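PDB 3ALJ: 2-methyl-3-hydroxypyridine-5-carboxylic acid oxygenase from Mesorhizobium loti, which probably uses its bound flavin-adenine dinucleotide, a reduced nicotinamide cofactor and molecular oxygen to oxygenate 2-methyl-3-hydroxypyridine-5-carboxylic acid and open its pyridine ring. Local coordinates for residues A[53-63]-A[298-309]; A[270-278]-A[288-296]. One frame throughout, in Å; residues are numbered along the deposited sequence. Where two conformers were deposited one is given.

A flavin site assembled from distant pieces of chain is well illustrated here. Along the sequence, 53-63 comes first, then 270-278, 288-296 and 298-309, and the two segments of contact 2 both fall between those of contact 1. Contact 1 sets strand 52-56 and helix 57-65 against helix 300-314; contact 2 sets edge strand 267-275 of the seven-stranded sheet against the short helix 288-291 and the turn after it. Their centres are about 15 Å apart, and the His291 side chain of contact 2 packs on helix 300-314. Both touch the one FAD: contact 1 at the pyrimidine side of the flavin, contact 2 at the ribityl chain, phosphate and dimethylbenzene end.

Contact 1. Residues A[53-63]-A[298-309]; sequences IYLWHNGLRVL and AQGAGCAMVNAF. With FAD (flavin-adenine dinucleotide), chain B; BME (beta-mercaptoethanol), chain D.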
loop_
_atom_site.group_PDB
_atom_site.type_symbol
_atom_site.label_atom_id
_atom_site.label_comp_id
_atom_site.label_asym_id
_atom_site.label_seq_id
_atom_site.Cartn_x
_atom_site.Cartn_y
_atom_site.Cartn_z
ATOM N N ILE A 53 2.645 6.904 -2.581
ATOM C CA ILE A 53 1.624 6.159 -1.915
ATOM C C ILE A 53 0.807 7.128 -1.098
ATOM O O ILE A 53 1.318 8.104 -0.585
ATOM C CB ILE A 53 2.230 5.016 -1.042
ATOM C CG1 ILE A 53 1.115 4.033 -0.563
ATOM C CG2 ILE A 53 3.069 5.528 0.160
ATOM C CD1 ILE A 53 1.798 2.799 0.097
ATOM N N TYR A 54 -0.499 6.849 -1.052
ATOM C CA TYR A 54 -1.419 7.526 -0.104
ATOM C C TYR A 54 -1.631 6.727 1.170
ATOM O O TYR A 54 -1.866 5.481 1.088
ATOM C CB TYR A 54 -2.809 7.698 -0.734
ATOM C CG TYR A 54 -2.919 8.741 -1.822
ATOM C CD1 TYR A 54 -2.088 8.788 -2.954
ATOM C CD2 TYR A 54 -3.930 9.684 -1.736
ATOM C CE1 TYR A 54 -2.218 9.759 -3.902
ATOM C CE2 TYR A 54 -4.154 10.646 -2.729
ATOM C CZ TYR A 54 -3.260 10.701 -3.807
ATOM O OH TYR A 54 -3.400 11.652 -4.773
ATOM N N LEU A 55 -1.628 7.349 2.343
ATOM C CA LEU A 55 -2.103 6.746 3.577
ATOM C C LEU A 55 -3.234 7.583 4.094
ATOM O O LEU A 55 -3.343 8.758 3.743
ATOM C CB LEU A 55 -1.004 6.641 4.670
ATOM C CG LEU A 55 0.207 5.692 4.290
ATOM C CD1 LEU A 55 1.064 5.659 5.536
ATOM C CD2 LEU A 55 -0.347 4.278 3.926
ATOM N N TRP A 56 -4.057 6.967 4.917
ATOM C CA TRP A 56 -5.196 7.653 5.544
ATOM C C TRP A 56 -5.084 7.490 7.035
ATOM O O TRP A 56 -4.189 6.825 7.559
ATOM C CB TRP A 56 -6.505 7.065 5.065
ATOM C CG TRP A 56 -6.626 7.009 3.534
ATOM C CD1 TRP A 56 -5.975 6.121 2.695
ATOM C CD2 TRP A 56 -7.391 7.865 2.675
ATOM N NE1 TRP A 56 -6.275 6.383 1.358
ATOM C CE2 TRP A 56 -7.152 7.458 1.330
ATOM C CE3 TRP A 56 -8.304 8.912 2.931
ATOM C CZ2 TRP A 56 -7.786 8.073 0.243
ATOM C CZ3 TRP A 56 -8.912 9.536 1.855
ATOM C CH2 TRP A 56 -8.702 9.129 0.542
ATOM N N HIS A 57 -6.037 8.052 7.779
ATOM C CA HIS A 57 -6.082 7.937 9.179
ATOM C C HIS A 57 -5.779 6.549 9.725
ATOM O O HIS A 57 -5.002 6.447 10.664
ATOM C CB HIS A 57 -7.561 8.344 9.609
ATOM C CG HIS A 57 -7.989 7.920 10.989
ATOM N ND1 HIS A 57 -8.804 6.818 11.159
ATOM C CD2 HIS A 57 -7.705 8.397 12.224
ATOM C CE1 HIS A 57 -9.034 6.653 12.467
ATOM N NE2 HIS A 57 -8.374 7.599 13.146
ATOM N N ASN A 58 -6.380 5.508 9.146
ATOM C CA ASN A 58 -6.102 4.166 9.699
ATOM C C ASN A 58 -4.568 3.792 9.629
ATOM O O ASN A 58 -4.017 3.315 10.621
ATOM C CB ASN A 58 -6.933 3.105 8.938
ATOM C CG ASN A 58 -6.623 3.004 7.413
ATOM O OD1 ASN A 58 -6.409 4.026 6.716
ATOM N ND2 ASN A 58 -6.700 1.767 6.896
ATOM N N GLY A 59 -3.938 4.087 8.481
ATOM C CA GLY A 59 -2.475 3.822 8.335
ATOM C C GLY A 59 -1.688 4.725 9.201
ATOM O O GLY A 59 -0.645 4.313 9.741
ATOM N N LEU A 60 -2.083 6.009 9.302
ATOM C CA LEU A 60 -1.359 6.950 10.118
ATOM C C LEU A 60 -1.422 6.529 11.610
ATOM O O LEU A 60 -0.418 6.714 12.312
ATOM C CB LEU A 60 -1.897 8.382 9.867
ATOM C CG LEU A 60 -1.636 8.904 8.473
ATOM C CD1 LEU A 60 -2.453 10.192 8.281
ATOM C CD2 LEU A 60 -0.139 9.155 8.195
ATOM N N ARG A 61 -2.567 5.982 12.067
ATOM C CA ARG A 61 -2.702 5.522 13.460
ATOM C C ARG A 61 -1.828 4.278 13.632
ATOM O O ARG A 61 -1.234 4.142 14.719
ATOM C CB ARG A 61 -4.187 5.183 13.688
ATOM C CG ARG A 61 -5.100 6.439 13.875
ATOM C CD ARG A 61 -4.685 7.290 15.120
ATOM N NE ARG A 61 -5.227 6.629 16.309
ATOM C CZ ARG A 61 -5.325 7.237 17.471
ATOM N NH1 ARG A 61 -4.647 8.354 17.661
ATOM N NH2 ARG A 61 -6.007 6.614 18.462
ATOM N N VAL A 62 -1.702 3.401 12.615
ATOM C CA VAL A 62 -0.715 2.346 12.767
ATOM C C VAL A 62 0.654 2.950 12.977
ATOM O O VAL A 62 1.404 2.517 13.882
ATOM C CB VAL A 62 -0.697 1.421 11.536
ATOM C CG1 VAL A 62 0.475 0.399 11.651
ATOM C CG2 VAL A 62 -2.009 0.638 11.402
ATOM N N LEU A 63 1.048 3.937 12.145
ATOM C CA LEU A 63 2.380 4.516 12.318
ATOM C C LEU A 63 2.590 5.099 13.702
ATOM O O LEU A 63 3.665 4.995 14.311
ATOM C CB LEU A 63 2.660 5.636 11.248
ATOM C CG LEU A 63 2.835 5.041 9.838
ATOM C CD1 LEU A 63 2.729 6.168 8.849
ATOM C CD2 LEU A 63 4.233 4.400 9.719
ATOM N N ALA A 298 -7.070 3.315 -2.418
ATOM C CA ALA A 298 -5.740 3.554 -1.812
ATOM C C ALA A 298 -5.701 3.030 -0.380
ATOM O O ALA A 298 -5.318 3.694 0.570
ATOM C CB ALA A 298 -5.377 5.095 -1.876
ATOM N N GLN A 299 -6.049 1.734 -0.271
ATOM C CA GLN A 299 -6.073 0.990 0.970
ATOM C C GLN A 299 -5.279 -0.295 1.034
ATOM O O GLN A 299 -5.349 -1.081 2.009
ATOM C CB GLN A 299 -7.546 0.706 1.406
ATOM C CG GLN A 299 -8.184 2.003 2.040
ATOM C CD GLN A 299 -7.573 2.334 3.403
ATOM O OE1 GLN A 299 -6.977 1.491 4.065
ATOM N NE2 GLN A 299 -7.668 3.592 3.822
ATOM N N GLY A 300 -4.591 -0.665 -0.056
ATOM C CA GLY A 300 -3.896 -1.932 0.020
ATOM C C GLY A 300 -2.871 -1.984 1.175
ATOM O O GLY A 300 -2.804 -2.993 1.929
ATOM N N ALA A 301 -1.969 -1.001 1.188
ATOM C CA ALA A 301 -1.026 -0.907 2.269
ATOM C C ALA A 301 -1.693 -0.502 3.582
ATOM O O ALA A 301 -1.285 -1.002 4.644
ATOM C CB ALA A 301 0.131 0.094 1.988
ATOM N N GLY A 302 -2.777 0.286 3.545
ATOM C CA GLY A 302 -3.461 0.639 4.831
ATOM C C GLY A 302 -4.013 -0.620 5.470
ATOM O O GLY A 302 -3.825 -0.786 6.689
ATOM N N CYS A 303 -4.690 -1.453 4.670
ATOM C CA CYS A 303 -5.195 -2.723 5.237
ATOM C C CYS A 303 -4.037 -3.655 5.606
ATOM O O CYS A 303 -4.080 -4.270 6.689
ATOM C CB CYS A 303 -6.083 -3.426 4.209
ATOM S SG CYS A 303 -7.694 -2.585 4.034
ATOM N N ALA A 304 -2.941 -3.685 4.851
ATOM C CA ALA A 304 -1.822 -4.533 5.216
ATOM C C ALA A 304 -1.263 -4.094 6.576
ATOM O O ALA A 304 -0.978 -4.963 7.419
ATOM C CB ALA A 304 -0.683 -4.437 4.179
ATOM N N MET A 305 -1.125 -2.796 6.785
ATOM C CA MET A 305 -0.554 -2.274 8.020
ATOM C C MET A 305 -1.530 -2.443 9.173
ATOM O O MET A 305 -1.084 -2.838 10.285
ATOM C CB MET A 305 -0.188 -0.808 7.787
ATOM C CG MET A 305 1.029 -0.721 6.859
ATOM S SD MET A 305 1.434 1.054 6.462
ATOM C CE MET A 305 2.129 1.574 8.065
ATOM N N VAL A 306 -2.793 -2.104 8.996
ATOM C CA VAL A 306 -3.839 -2.380 10.080
ATOM C C VAL A 306 -3.810 -3.851 10.448
ATOM O O VAL A 306 -3.838 -4.168 11.620
ATOM C CB VAL A 306 -5.218 -1.931 9.623
ATOM C CG1 VAL A 306 -6.332 -2.497 10.527
ATOM C CG2 VAL A 306 -5.278 -0.366 9.708
ATOM N N ASN A 307 -3.792 -4.745 9.465
ATOM C CA ASN A 307 -3.813 -6.207 9.798
ATOM C C ASN A 307 -2.567 -6.667 10.464
ATOM O O ASN A 307 -2.685 -7.417 11.450
ATOM C CB ASN A 307 -4.152 -6.984 8.523
ATOM C CG ASN A 307 -5.521 -6.684 7.965
ATOM O OD1 ASN A 307 -5.799 -6.936 6.721
ATOM N ND2 ASN A 307 -6.345 -6.190 8.744
ATOM N N ALA A 308 -1.413 -6.132 10.082
ATOM C CA ALA A 308 -0.200 -6.545 10.748
ATOM C C ALA A 308 -0.183 -6.040 12.178
ATOM O O ALA A 308 0.220 -6.736 13.155
ATOM C CB ALA A 308 0.987 -6.043 9.970
ATOM N N PHE A 309 -0.622 -4.775 12.391
ATOM C CA PHE A 309 -0.613 -4.291 13.752
ATOM C C PHE A 309 -1.635 -4.988 14.583
ATOM O O PHE A 309 -1.336 -5.296 15.773
ATOM C CB PHE A 309 -0.942 -2.729 13.696
ATOM C CG PHE A 309 -0.740 -2.034 15.031
ATOM C CD1 PHE A 309 0.529 -1.602 15.397
ATOM C CD2 PHE A 309 -1.840 -1.929 15.902
ATOM C CE1 PHE A 309 0.715 -1.002 16.644
ATOM C CE2 PHE A 309 -1.685 -1.306 17.169
ATOM C CZ PHE A 309 -0.436 -0.893 17.537
HETATM P PA FAD B . 4.979 -5.892 -0.635
HETATM O O1A FAD B . 4.981 -4.403 -0.484
HETATM O O2A FAD B . 4.881 -6.468 -1.925
HETATM O O5B FAD B . 6.300 -6.399 0.086
HETATM C C5B FAD B . 6.650 -7.823 0.106
HETATM C C4B FAD B . 8.142 -7.774 0.366
HETATM O O4B FAD B . 8.461 -9.204 0.475
HETATM C C3B FAD B . 8.972 -7.277 -0.760
HETATM O O3B FAD B . 10.009 -6.391 -0.291
HETATM C C2B FAD B . 9.497 -8.591 -1.444
HETATM O O2B FAD B . 10.771 -8.428 -2.091
HETATM C C1B FAD B . 9.698 -9.516 -0.288
HETATM N N9A FAD B . 9.495 -10.896 -0.593
HETATM C C8A FAD B . 8.696 -11.480 -1.550
HETATM N N7A FAD B . 8.722 -12.819 -1.461
HETATM C C5A FAD B . 9.580 -13.112 -0.412
HETATM C C6A FAD B . 9.930 -14.310 0.207
HETATM N N6A FAD B . 9.463 -15.510 -0.275
HETATM N N1A FAD B . 10.766 -14.224 1.244
HETATM C C2A FAD B . 11.264 -13.066 1.692
HETATM N N3A FAD B . 10.934 -11.853 1.161
HETATM C C4A FAD B . 10.058 -11.916 0.120
HETATM N N1 FAD B . -1.783 1.022 -1.003
HETATM C C2 FAD B . -2.041 2.063 -0.233
HETATM O O2 FAD B . -2.239 1.972 0.989
HETATM N N3 FAD B . -2.118 3.338 -0.794
HETATM C C4 FAD B . -1.887 3.555 -2.153
HETATM O O4 FAD B . -1.815 4.766 -2.586
HETATM C C4X FAD B . -1.639 2.441 -2.935
HETATM N N5 FAD B . -1.509 2.592 -4.358
HETATM C C5X FAD B . -1.330 1.464 -5.138
HETATM C C6 FAD B . -1.305 1.562 -6.541
HETATM C C7 FAD B . -1.062 0.456 -7.314
HETATM C C7M FAD B . -1.024 0.606 -8.862
HETATM C C8 FAD B . -0.911 -0.785 -6.733
HETATM C C8M FAD B . -0.675 -2.062 -7.572
HETATM C C9 FAD B . -0.941 -0.901 -5.336
HETATM C C9A FAD B . -1.198 0.228 -4.519
HETATM N N10 FAD B . -1.278 0.129 -3.061
HETATM C C10 FAD B . -1.541 1.218 -2.318
HETATM C "C1'" FAD B . -1.152 -1.260 -2.408
HETATM C "C2'" FAD B . 0.257 -1.422 -1.855
HETATM O "O2'" FAD B . 1.211 -1.225 -2.920
HETATM C "C3'" FAD B . 0.448 -2.872 -1.371
HETATM O "O3'" FAD B . -0.848 -3.318 -0.820
HETATM C "C4'" FAD B . 1.424 -3.027 -0.280
HETATM O "O4'" FAD B . 2.720 -2.633 -0.815
HETATM C "C5'" FAD B . 1.555 -4.449 0.158
HETATM O "O5'" FAD B . 2.534 -4.520 1.190
HETATM P P FAD B . 3.071 -5.958 1.567
HETATM O O1P FAD B . 4.096 -5.725 2.593
HETATM O O2P FAD B . 1.959 -6.921 1.847
HETATM O O3P FAD B . 3.745 -6.509 0.204
HETATM C C1 BME D . -8.976 -0.977 7.740
HETATM C C2 BME D . -8.008 -1.156 6.513
HETATM O O1 BME D . -8.501 0.138 8.508
HETATM S S2 BME D . -8.541 -2.782 5.745
#
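Asn58 tucks its amide between its own backbone N and carbonyl carbon (chi1 61°) while Gln299 bends at its second torsion (chi2 -70°), and these turns bring the two amides together from opposite directions. Asn58 ND2 donates to Gln299 OE1 at 2.9 Å, and Gln299 NE2 answers with a bond to Asn58 OD1 at 3.2 Å. The pair is twisted, with amide planes 43° apart, and each donor is tilted from the carbonyl plane of its acceptor. The paired bonds probably help set the rotation of both amides inside a buried interface; Asn58 ND2 also donates to BME O1 of the beta-mercaptoethanol on Cys303, probably from crystallisation. Beside them, Trp56 NE1 makes a weak bond to Ala298 O (3.0 Å) at the indole edge.

Gly59 CA lies 4.8 Å from Gly302 CA, which brings helices 57-65 and 300-314 close. Beyond, Val62 CG2 meets Val306 CG2 at 3.8 Å, Val62 CG1 rests on Met305 CB and Phe309 CB, and Met305 CE reaches Leu63 CD2.

Both segments also hold the flavin. Tyr54 N donates to FAD O4 and Tyr54 O accepts from FAD N3, while Ala301 N points almost straight at FAD N1 (3.0 Å) and Gly302 N bonds weakly to FAD O2. With the start of helix 300-314 facing N1 and O2, negative charge there in the reduced flavin would probably be stabilised.

Contact 2. Residues A[270-278]-A[288-296]; sequences YETTKLDSW and DAAHAMCPA. With FAD (flavin-adenine dinucleotide), chain B.
Thr273, on edge strand 267-275, meets the segment that begins at Asp288 within the sequence GDAAH, the Gly-Asp motif of the flavoprotein aromatic hydroxylases. The tight part of the contact centres on one hydroxyl: Thr273 OG1 donates to Asp288 O at 2.9 Å and accepts from Ala292 N, also at 2.9 Å. Its first torsion (chi1 55°) lodges that oxygen between the threonine's own backbone N and carbonyl carbon, where it can serve both partners. The backbone adds Thr273 N to Ala292 O at 3.0 Å, and a CA-H...O contact from His291 CA to Thr273 O. Thr272 CA and CB pack against the same Ala292 O, and Thr272 CG2 reaches the chain at Met293 and Cys294, whose sulfur carries a covalently linked beta-mercaptoethanol, probably from crystallisation. The strand edge is thereby joined to the chain at Asp288 and again at Ala292, four residues on.

Next to this polar core, Trp278 folds back over the turn. Ala290 CB sits over one face of its five-membered ring, a CH-pi contact 3.7 Å from the centroid, while Trp278 CZ2 lies obliquely against His291 CD2. Helix 300-314 packs on His291 and Trp278.

Toward the ends, water replaces direct bonding. One molecule bridges Glu271 N and Met293 O; another accepts from Leu275 N and Trp278 NE1 and donates to Ala290 O. Exposed Lys274, whose CB points away from 288-296, lies against Gln340 of helix 321-349. At the far end Tyr270 CE2 touches Pro295 CG at 3.6 Å, with Pro295 CB 3.4 Å from FAD C6.

The same Asp288 whose O accepts from Thr273 OG1 also binds the cofactor: its N donates to FAD O2P, and Asp288 OD1 accepts a hydrogen bond from the ribityl hydroxyl FAD O3' at 2.8 Å.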
loop_
_atom_site.group_PDB
_atom_site.type_symbol
_atom_site.label_atom_id
_atom_site.label_comp_id
_atom_site.label_asym_id
_atom_site.label_seq_id
_atom_site.Cartn_x
_atom_site.Cartn_y
_atom_site.Cartn_z
ATOM N N TYR A 270 -2.251 -4.253 -12.320
ATOM C CA TYR A 270 -3.014 -4.514 -11.121
ATOM C C TYR A 270 -3.109 -5.979 -10.772
ATOM O O TYR A 270 -3.014 -6.856 -11.638
ATOM C CB TYR A 270 -4.456 -3.964 -11.247
ATOM C CG TYR A 270 -4.503 -2.523 -11.719
ATOM C CD1 TYR A 270 -4.962 -2.152 -12.947
ATOM C CD2 TYR A 270 -4.028 -1.542 -10.844
ATOM C CE1 TYR A 270 -4.984 -0.823 -13.335
ATOM C CE2 TYR A 270 -4.045 -0.204 -11.173
ATOM C CZ TYR A 270 -4.542 0.147 -12.398
ATOM O OH TYR A 270 -4.604 1.526 -12.765
ATOM N N GLU A 271 -3.213 -6.268 -9.486
ATOM C CA GLU A 271 -3.242 -7.701 -9.120
ATOM C C GLU A 271 -3.932 -7.887 -7.829
ATOM O O GLU A 271 -3.778 -7.108 -6.857
ATOM C CB GLU A 271 -1.843 -8.254 -9.061
ATOM C CG GLU A 271 -1.769 -9.736 -8.624
ATOM C CD GLU A 271 -0.329 -10.352 -8.827
ATOM O OE1 GLU A 271 0.607 -9.597 -9.192
ATOM O OE2 GLU A 271 -0.247 -11.587 -8.559
ATOM N N THR A 272 -4.736 -8.953 -7.762
ATOM C CA THR A 272 -5.479 -9.207 -6.546
ATOM C C THR A 272 -5.374 -10.581 -6.048
ATOM O O THR A 272 -5.066 -11.539 -6.838
ATOM C CB THR A 272 -7.021 -8.888 -6.753
ATOM O OG1 THR A 272 -7.568 -9.774 -7.769
ATOM C CG2 THR A 272 -7.248 -7.454 -7.235
ATOM N N THR A 273 -5.560 -10.780 -4.754
ATOM C CA THR A 273 -5.583 -12.151 -4.082
ATOM C C THR A 273 -6.694 -12.160 -3.081
ATOM O O THR A 273 -6.936 -11.191 -2.347
ATOM C CB THR A 273 -4.218 -12.552 -3.348
ATOM O OG1 THR A 273 -3.881 -11.500 -2.405
ATOM C CG2 THR A 273 -3.076 -12.546 -4.332
ATOM N N LYS A 274 -7.369 -13.313 -3.036
ATOM C CA LYS A 274 -8.388 -13.482 -1.990
ATOM C C LYS A 274 -8.324 -14.967 -1.543
ATOM O O LYS A 274 -8.234 -15.820 -2.459
ATOM C CB LYS A 274 -9.847 -13.161 -2.431
ATOM C CG LYS A 274 -10.819 -13.148 -1.183
ATOM C CD LYS A 274 -12.139 -12.575 -1.695
ATOM C CE LYS A 274 -13.068 -12.590 -0.497
ATOM N NZ LYS A 274 -14.389 -11.903 -1.020
ATOM N N LEU A 275 -8.297 -15.189 -0.213
ATOM C CA LEU A 275 -8.035 -16.548 0.311
ATOM C C LEU A 275 -9.191 -17.074 1.178
ATOM O O LEU A 275 -9.858 -16.299 1.794
ATOM C CB LEU A 275 -6.809 -16.546 1.226
ATOM C CG LEU A 275 -5.450 -16.124 0.667
ATOM C CD1 LEU A 275 -4.274 -16.360 1.668
ATOM C CD2 LEU A 275 -5.111 -16.263 -0.705
ATOM N N ASP A 276 -9.277 -18.405 1.248
ATOM C CA ASP A 276 -10.253 -19.130 2.132
ATOM C C ASP A 276 -10.027 -18.646 3.602
ATOM O O ASP A 276 -10.957 -18.422 4.410
ATOM C CB ASP A 276 -10.100 -20.666 1.945
ATOM C CG ASP A 276 -11.084 -21.463 2.797
ATOM O OD1 ASP A 276 -10.609 -22.229 3.677
ATOM O OD2 ASP A 276 -12.289 -21.313 2.530
ATOM N N SER A 277 -8.747 -18.589 3.962
ATOM C CA SER A 277 -8.340 -18.217 5.302
ATOM C C SER A 277 -6.992 -17.601 5.305
ATOM O O SER A 277 -6.301 -17.713 4.267
ATOM C CB SER A 277 -8.422 -19.443 6.274
ATOM O OG SER A 277 -7.338 -20.298 5.930
ATOM N N TRP A 278 -6.619 -16.988 6.412
ATOM C CA TRP A 278 -5.286 -16.272 6.505
ATOM C C TRP A 278 -4.329 -16.917 7.438
ATOM O O TRP A 278 -3.230 -16.444 7.641
ATOM C CB TRP A 278 -5.519 -14.816 6.991
ATOM C CG TRP A 278 -6.273 -13.962 6.019
ATOM C CD1 TRP A 278 -6.711 -14.254 4.730
ATOM C CD2 TRP A 278 -6.686 -12.628 6.272
ATOM N NE1 TRP A 278 -7.382 -13.141 4.165
ATOM C CE2 TRP A 278 -7.348 -12.151 5.120
ATOM C CE3 TRP A 278 -6.522 -11.774 7.349
ATOM C CZ2 TRP A 278 -7.818 -10.823 5.033
ATOM C CZ3 TRP A 278 -7.027 -10.482 7.292
ATOM C CH2 TRP A 278 -7.647 -10.022 6.146
ATOM N N ASP A 288 -0.420 -8.189 1.050
ATOM C CA ASP A 288 -0.796 -8.658 -0.270
ATOM C C ASP A 288 -0.705 -10.249 -0.388
ATOM O O ASP A 288 -1.323 -10.806 -1.321
ATOM C CB ASP A 288 0.181 -8.089 -1.307
ATOM C CG ASP A 288 -0.194 -6.657 -1.766
ATOM O OD1 ASP A 288 -1.111 -6.058 -1.187
ATOM O OD2 ASP A 288 0.471 -6.216 -2.727
ATOM N N ALA A 289 0.021 -10.878 0.512
ATOM C CA ALA A 289 0.028 -12.356 0.556
ATOM C C ALA A 289 -1.409 -12.881 0.725
ATOM O O ALA A 289 -1.718 -14.017 0.297
ATOM C CB ALA A 289 0.898 -12.844 1.702
ATOM N N ALA A 290 -2.250 -12.100 1.442
ATOM C CA ALA A 290 -3.600 -12.537 1.774
ATOM C C ALA A 290 -4.679 -11.815 1.032
ATOM O O ALA A 290 -5.771 -12.362 0.832
ATOM C CB ALA A 290 -3.811 -12.405 3.285
ATOM N N HIS A 291 -4.470 -10.497 0.737
ATOM C CA HIS A 291 -5.648 -9.670 0.346
ATOM C C HIS A 291 -5.264 -8.527 -0.573
ATOM O O HIS A 291 -5.806 -7.432 -0.499
ATOM C CB HIS A 291 -6.337 -9.154 1.659
ATOM C CG HIS A 291 -5.446 -8.362 2.546
ATOM N ND1 HIS A 291 -4.905 -7.140 2.192
ATOM C CD2 HIS A 291 -5.030 -8.611 3.813
ATOM C CE1 HIS A 291 -4.172 -6.689 3.226
ATOM N NE2 HIS A 291 -4.214 -7.549 4.194
ATOM N N ALA A 292 -4.403 -8.789 -1.533
ATOM C CA ALA A 292 -4.142 -7.750 -2.510
ATOM C C ALA A 292 -5.361 -7.313 -3.273
ATOM O O ALA A 292 -6.252 -8.150 -3.525
ATOM C CB ALA A 292 -3.109 -8.217 -3.534
ATOM N N MET A 293 -5.528 -6.009 -3.523
ATOM C CA MET A 293 -6.777 -5.425 -3.978
ATOM C C MET A 293 -6.582 -4.372 -5.038
ATOM O O MET A 293 -5.449 -3.923 -5.257
ATOM C CB MET A 293 -7.553 -4.930 -2.760
ATOM C CG MET A 293 -6.895 -3.732 -2.076
ATOM S SD MET A 293 -7.899 -3.103 -0.685
ATOM C CE MET A 293 -7.416 -4.310 0.589
ATOM N N CYS A 294 -7.657 -3.991 -5.678
ATOM C CA CYS A 294 -7.570 -2.861 -6.561
ATOM C C CYS A 294 -7.231 -1.582 -5.806
ATOM O O CYS A 294 -7.693 -1.433 -4.682
ATOM C CB CYS A 294 -8.921 -2.648 -7.285
ATOM S SG CYS A 294 -9.315 -4.098 -8.395
ATOM N N PRO A 295 -6.424 -0.700 -6.389
ATOM C CA PRO A 295 -5.980 0.493 -5.641
ATOM C C PRO A 295 -6.877 1.725 -5.694
ATOM O O PRO A 295 -6.481 2.772 -5.160
ATOM C CB PRO A 295 -4.600 0.766 -6.262
ATOM C CG PRO A 295 -4.790 0.414 -7.716
ATOM C CD PRO A 295 -5.604 -0.922 -7.643
ATOM N N ALA A 296 -8.136 1.531 -6.151
ATOM C CA ALA A 296 -9.019 2.711 -6.243
ATOM C C ALA A 296 -9.172 3.452 -4.947
ATOM O O ALA A 296 -9.254 4.699 -4.957
ATOM C CB ALA A 296 -10.444 2.287 -6.806
HETATM P PA FAD B . 4.979 -5.892 -0.635
HETATM O O1A FAD B . 4.981 -4.403 -0.484
HETATM O O2A FAD B . 4.881 -6.468 -1.925
HETATM O O5B FAD B . 6.300 -6.399 0.086
HETATM C C5B FAD B . 6.650 -7.823 0.106
HETATM C C4B FAD B . 8.142 -7.774 0.366
HETATM O O4B FAD B . 8.461 -9.204 0.475
HETATM C C3B FAD B . 8.972 -7.277 -0.760
HETATM O O3B FAD B . 10.009 -6.391 -0.291
HETATM C C2B FAD B . 9.497 -8.591 -1.444
HETATM O O2B FAD B . 10.771 -8.428 -2.091
HETATM C C1B FAD B . 9.698 -9.516 -0.288
HETATM N N9A FAD B . 9.495 -10.896 -0.593
HETATM C C8A FAD B . 8.696 -11.480 -1.550
HETATM N N7A FAD B . 8.722 -12.819 -1.461
HETATM C C5A FAD B . 9.580 -13.112 -0.412
HETATM C C6A FAD B . 9.930 -14.310 0.207
HETATM N N6A FAD B . 9.463 -15.510 -0.275
HETATM N N1A FAD B . 10.766 -14.224 1.244
HETATM C C2A FAD B . 11.264 -13.066 1.692
HETATM N N3A FAD B . 10.934 -11.853 1.161
HETATM C C4A FAD B . 10.058 -11.916 0.120
HETATM N N1 FAD B . -1.783 1.022 -1.003
HETATM C C2 FAD B . -2.041 2.063 -0.233
HETATM O O2 FAD B . -2.239 1.972 0.989
HETATM N N3 FAD B . -2.118 3.338 -0.794
HETATM C C4 FAD B . -1.887 3.555 -2.153
HETATM O O4 FAD B . -1.815 4.766 -2.586
HETATM C C4X FAD B . -1.639 2.441 -2.935
HETATM N N5 FAD B . -1.509 2.592 -4.358
HETATM C C5X FAD B . -1.330 1.464 -5.138
HETATM C C6 FAD B . -1.305 1.562 -6.541
HETATM C C7 FAD B . -1.062 0.456 -7.314
HETATM C C7M FAD B . -1.024 0.606 -8.862
HETATM C C8 FAD B . -0.911 -0.785 -6.733
HETATM C C8M FAD B . -0.675 -2.062 -7.572
HETATM C C9 FAD B . -0.941 -0.901 -5.336
HETATM C C9A FAD B . -1.198 0.228 -4.519
HETATM N N10 FAD B . -1.278 0.129 -3.061
HETATM C C10 FAD B . -1.541 1.218 -2.318
HETATM C "C1'" FAD B . -1.152 -1.260 -2.408
HETATM C "C2'" FAD B . 0.257 -1.422 -1.855
HETATM O "O2'" FAD B . 1.211 -1.225 -2.920
HETATM C "C3'" FAD B . 0.448 -2.872 -1.371
HETATM O "O3'" FAD B . -0.848 -3.318 -0.820
HETATM C "C4'" FAD B . 1.424 -3.027 -0.280
HETATM O "O4'" FAD B . 2.720 -2.633 -0.815
HETATM C "C5'" FAD B . 1.555 -4.449 0.158
HETATM O "O5'" FAD B . 2.534 -4.520 1.190
HETATM P P FAD B . 3.071 -5.958 1.567
HETATM O O1P FAD B . 4.096 -5.725 2.593
HETATM O O2P FAD B . 1.959 -6.921 1.847
HETATM O O3P FAD B . 3.745 -6.509 0.204
HETATM O O HOH W 1 -3.683 -3.901 -7.633
HETATM O O HOH W 2 -8.260 -12.724 1.437
#